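Penicillin-binding protein 2B (Streptococcus pneumoniae, PDB 2WAD) probably builds peptide cross-links between neighbouring glycan strands of cell-wall peptidoglycan as a penicillin-binding transpeptidase of the elongation machinery. Local coordinates at residues A[436-439]-A[440-444]; A[584-587]-A[588-591]. All blocks are in the same frame, centred on the assembly; numbering follows the deposited sequence.

Contact 1: A[436-439]-A[440-444]; sequences AVEA and LEYSS. Unlike the reference sequence in segment 436-439: E438 (reference Gln).
Y442 folds back over the residue one turn before it, E438, and this aromatic contact is the main side-chain meeting in the last turn of helix 436-442. The two side chains run side by side in the same direction. E438 CB sits 4.3 Å from the Y442 ring centroid, 29° off the ring normal, an off-centre CH-pi contact, while E438 CG lies 3.8 Å from Y442 OH. With Y442 CG beside its own backbone N (chi1 -48°), one ring face is brought over the backbone, where E438 O stands 3.2 Å above the ring plane, displaced toward its rim. The carboxylate of E438, nearly parallel to the ring, is turned to the start of the helix: OE1 accepts from T435 N.

The backbone bonds change pattern along this segment. L440 N, E441 N and Y442 N donate to A436 O, V437 O and E438 O in regular helical fashion, the last at 2.8 Å. The chain then stops in a Schellman motif: S443 takes positive phi, its N bonds weakly to L440 O, and S444 N reaches back to A439 O at 3.0 Å, in the carbonyl plane on a lone pair. A water adds a weak bond to A439 O and a second one to S444 O.

The polar side chains at this helix end bond to other parts of the domain. The turn presents S443 OG to S386, the probable acyl-ester nucleophile, and to K615, while S443 O receives K389 NZ, consistent with the SxN and SxxK motifs of penicillin-binding transpeptidases. S444 OG accepts from Y447 N, capping the start of helix 445-455, and also hydrogen-bonds to D410 OD2. E441, extended from the helix, bonds through OE2 to T599. Apolar A439 is small enough to let Y447 pack close.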
loop_
_atom_site.group_PDB
_atom_site.type_symbol
_atom_site.label_atom_id
_atom_site.label_comp_id
_atom_site.label_asym_id
_atom_site.label_seq_id
_atom_site.Cartn_x
_atom_site.Cartn_y
_atom_site.Cartn_z
ATOM N N ALA A 436 23.590 -18.816 -23.730
ATOM C CA ALA A 436 22.827 -17.919 -22.862
ATOM C C ALA A 436 21.806 -18.745 -22.063
ATOM O O ALA A 436 21.606 -18.525 -20.865
ATOM C CB ALA A 436 22.164 -16.824 -23.682
ATOM N N VAL A 437 21.220 -19.732 -22.728
ATOM C CA VAL A 437 20.264 -20.661 -22.118
ATOM C C VAL A 437 20.921 -21.398 -20.946
ATOM O O VAL A 437 20.324 -21.503 -19.882
ATOM C CB VAL A 437 19.766 -21.680 -23.155
ATOM C CG1 VAL A 437 18.866 -22.748 -22.510
ATOM C CG2 VAL A 437 19.050 -20.994 -24.338
ATOM N N GLU A 438 22.166 -21.849 -21.144
ATOM C CA GLU A 438 22.902 -22.655 -20.181
ATOM C C GLU A 438 23.426 -21.793 -19.051
ATOM O O GLU A 438 23.470 -22.241 -17.896
ATOM C CB GLU A 438 24.095 -23.380 -20.850
ATOM C CG GLU A 438 23.731 -24.624 -21.705
ATOM C CD GLU A 438 24.839 -24.985 -22.718
ATOM O OE1 GLU A 438 25.889 -24.313 -22.735
ATOM O OE2 GLU A 438 24.670 -25.932 -23.509
ATOM N N ALA A 439 23.841 -20.571 -19.395
ATOM C CA ALA A 439 24.119 -19.568 -18.381
ATOM C C ALA A 439 22.982 -19.407 -17.376
ATOM O O ALA A 439 23.206 -19.283 -16.178
ATOM C CB ALA A 439 24.478 -18.214 -19.007
ATOM N N LEU A 440 21.755 -19.392 -17.861
ATOM C CA LEU A 440 20.613 -19.313 -16.949
ATOM C C LEU A 440 20.418 -20.636 -16.199
ATOM O O LEU A 440 20.225 -20.643 -14.972
ATOM C CB LEU A 440 19.354 -18.880 -17.707
ATOM C CG LEU A 440 19.318 -17.402 -18.142
ATOM C CD1 LEU A 440 18.183 -17.080 -19.092
ATOM C CD2 LEU A 440 19.225 -16.456 -16.957
ATOM N N GLU A 441 20.516 -21.745 -16.937
ATOM C CA GLU A 441 20.337 -23.089 -16.355
ATOM C C GLU A 441 21.282 -23.364 -15.185
ATOM O O GLU A 441 20.840 -23.887 -14.149
ATOM C CB GLU A 441 20.454 -24.195 -17.406
ATOM C CG GLU A 441 20.299 -25.609 -16.852
ATOM C CD GLU A 441 20.388 -26.696 -17.936
ATOM O OE1 GLU A 441 20.536 -26.360 -19.131
ATOM O OE2 GLU A 441 20.306 -27.897 -17.592
ATOM N N TYR A 442 22.544 -22.950 -15.345
ATOM C CA TYR A 442 23.599 -23.167 -14.354
ATOM C C TYR A 442 23.841 -22.021 -13.379
ATOM O O TYR A 442 24.568 -22.169 -12.386
ATOM C CB TYR A 442 24.932 -23.460 -15.040
ATOM C CG TYR A 442 24.905 -24.488 -16.138
ATOM C CD1 TYR A 442 23.921 -25.470 -16.194
ATOM C CD2 TYR A 442 25.890 -24.486 -17.122
ATOM C CE1 TYR A 442 23.909 -26.411 -17.227
ATOM C CE2 TYR A 442 25.891 -25.426 -18.140
ATOM C CZ TYR A 442 24.898 -26.377 -18.200
ATOM O OH TYR A 442 24.924 -27.292 -19.243
ATOM N N SER A 443 23.220 -20.880 -13.658
ATOM C CA SER A 443 23.438 -19.672 -12.870
ATOM C C SER A 443 24.890 -19.224 -12.948
ATOM O O SER A 443 25.523 -18.959 -11.932
ATOM C CB SER A 443 22.975 -19.834 -11.415
ATOM O OG SER A 443 22.662 -18.568 -10.822
ATOM N N SER A 444 25.407 -19.152 -14.166
ATOM C CA SER A 444 26.794 -18.764 -14.379
ATOM C C SER A 444 27.021 -17.289 -14.070
ATOM O O SER A 444 26.396 -16.416 -14.688
ATOM C CB SER A 444 27.167 -19.022 -15.843
ATOM O OG SER A 444 28.365 -18.346 -16.159
HETATM O O HOH W 1 23.608 -16.536 -15.971
#

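Contact 2: A[584-587]-A[588-591]; sequences LHQG and FYQV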
loop_
_atom_site.group_PDB
_atom_site.type_symbol
_atom_site.label_atom_id
_atom_site.label_comp_id
_atom_site.label_asym_id
_atom_site.label_seq_id
_atom_site.Cartn_x
_atom_site.Cartn_y
_atom_site.Cartn_z
ATOM N N LEU A 584 15.279 -16.453 -23.201
ATOM C CA LEU A 584 15.070 -16.385 -21.758
ATOM C C LEU A 584 14.107 -17.480 -21.293
ATOM O O LEU A 584 14.379 -18.119 -20.292
ATOM C CB LEU A 584 14.538 -15.019 -21.323
ATOM C CG LEU A 584 15.393 -13.789 -21.663
ATOM C CD1 LEU A 584 14.732 -12.511 -21.103
ATOM C CD2 LEU A 584 16.880 -13.910 -21.229
ATOM N N HIS A 585 12.983 -17.650 -21.993
ATOM C CA HIS A 585 11.998 -18.702 -21.718
ATOM C C HIS A 585 12.572 -20.130 -21.734
ATOM O O HIS A 585 12.152 -20.979 -20.947
ATOM C CB HIS A 585 10.827 -18.599 -22.708
ATOM C CG HIS A 585 9.876 -17.470 -22.428
ATOM N ND1 HIS A 585 8.700 -17.298 -23.124
ATOM C CD2 HIS A 585 9.914 -16.468 -21.520
ATOM C CE1 HIS A 585 8.058 -16.241 -22.660
ATOM N NE2 HIS A 585 8.772 -15.719 -21.680
ATOM N N GLN A 586 13.529 -20.397 -22.619
ATOM C CA GLN A 586 14.167 -21.717 -22.694
ATOM C C GLN A 586 15.126 -21.881 -21.514
ATOM O O GLN A 586 15.211 -22.959 -20.930
ATOM C CB GLN A 586 14.893 -21.917 -24.042
ATOM C CG GLN A 586 15.499 -23.300 -24.299
ATOM C CD GLN A 586 14.466 -24.429 -24.430
ATOM O OE1 GLN A 586 13.325 -24.204 -24.833
ATOM N NE2 GLN A 586 14.869 -25.651 -24.095
ATOM N N GLY A 587 15.830 -20.819 -21.139
ATOM C CA GLY A 587 16.679 -20.892 -19.958
ATOM C C GLY A 587 15.915 -21.176 -18.674
ATOM O O GLY A 587 16.304 -22.037 -17.888
ATOM N N PHE A 588 14.832 -20.441 -18.438
ATOM C CA PHE A 588 13.996 -20.662 -17.246
ATOM C C PHE A 588 13.363 -22.054 -17.272
ATOM O O PHE A 588 13.056 -22.647 -16.231
ATOM C CB PHE A 588 12.893 -19.596 -17.095
ATOM C CG PHE A 588 13.349 -18.313 -16.448
ATOM C CD1 PHE A 588 14.615 -17.795 -16.688
ATOM C CD2 PHE A 588 12.506 -17.612 -15.591
ATOM C CE1 PHE A 588 15.040 -16.595 -16.108
ATOM C CE2 PHE A 588 12.936 -16.414 -14.987
ATOM C CZ PHE A 588 14.207 -15.918 -15.256
ATOM N N TYR A 589 13.142 -22.576 -18.467
ATOM C CA TYR A 589 12.527 -23.895 -18.571
ATOM C C TYR A 589 13.527 -24.994 -18.213
ATOM O O TYR A 589 13.187 -25.936 -17.507
ATOM C CB TYR A 589 11.965 -24.139 -19.975
ATOM C CG TYR A 589 11.423 -25.550 -20.151
ATOM C CD1 TYR A 589 10.115 -25.877 -19.784
ATOM C CD2 TYR A 589 12.230 -26.563 -20.666
ATOM C CE1 TYR A 589 9.630 -27.156 -19.929
ATOM C CE2 TYR A 589 11.747 -27.850 -20.824
ATOM C CZ TYR A 589 10.443 -28.129 -20.459
ATOM O OH TYR A 589 9.928 -29.388 -20.598
ATOM N N GLN A 590 14.764 -24.852 -18.686
ATOM C CA GLN A 590 15.846 -25.784 -18.387
ATOM C C GLN A 590 16.361 -25.707 -16.941
ATOM O O GLN A 590 16.936 -26.666 -16.434
ATOM C CB GLN A 590 16.982 -25.609 -19.416
ATOM C CG GLN A 590 16.598 -26.048 -20.864
ATOM C CD GLN A 590 17.767 -26.112 -21.861
ATOM O OE1 GLN A 590 18.948 -26.166 -21.494
ATOM N NE2 GLN A 590 17.429 -26.083 -23.145
ATOM N N VAL A 591 16.183 -24.569 -16.280
ATOM C CA VAL A 591 16.514 -24.438 -14.867
ATOM C C VAL A 591 15.723 -25.500 -14.100
ATOM O O VAL A 591 16.202 -26.035 -13.094
ATOM C CB VAL A 591 16.080 -23.045 -14.328
ATOM C CG1 VAL A 591 15.973 -23.042 -12.806
ATOM C CG2 VAL A 591 17.039 -21.954 -14.803
#
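Different first torsions bring Q586 and Q590 together on one flank of helix 578-593: Q586 has CG anti to its N (chi1 -175°) and bends at chi2, whereas Q590 places CG beside its N (chi1 -67°) and runs extended. The two side chains cross one turn apart, their amide planes almost perpendicular. Q590 CG packs 3.4 Å from Q586 O, so the aliphatic part of the second glutamine lies against the carbonyl that its own backbone N uses. Long, flexible glutamines suit this flank, where the helix passes from an exposed position at Q586 toward V437 of helix 436-442, which both touch.

F588 packs on another side of the helix. Its CD1 comes 3.6 Å from L584 O, and the edge of the ring faces G587 C. L584 O is also the acceptor of F588 N, at 3.0 Å, in a nearly straight bond with an N-H...O angle of 170°. The ring continues outward to A390 of helix 389-398 and to S613 and K615 of strand 613-616, so this helix lies between the all-helical part of the transpeptidase domain and the edge of its antiparallel sheet, the arrangement of the serine beta-lactamase-like fold. A bulky aromatic fills that junction, and L584, a turn earlier, extends the same apolar face to W397 and L440.

The helical ladder is uneven. Q590 N donates to Q586 O and V591 N to G587 O, both at 3.0 Å, but Y589 N divides two weak bonds between H585 O and Q586 O. V591 sets its CG2 3.2 Å from G587 O; a branched valine keeps this methyl against the helix backbone. Y589 stacks its ring on H593, and H585 NE2 bonds to I535 O.

Following the chain from the N terminus, contact 1 (436-444) comes first and is complete well before contact 2 (584-591) begins, so the two stand in series, neither nesting nor crossing. Each joins adjoining residues: the first closes the turn from helix 436-442 into helix 445-455, while the second stays within one helix and closes no loop. In space their centres lie about 8 Å apart. The helices meet where V591 CG2 packs 3.4 Å from L440 O and where the side chains of V437 and Q590 touch. Together they tie the helical part of the transpeptidase domain to strand 613-616 near S386, the probable active-site serine.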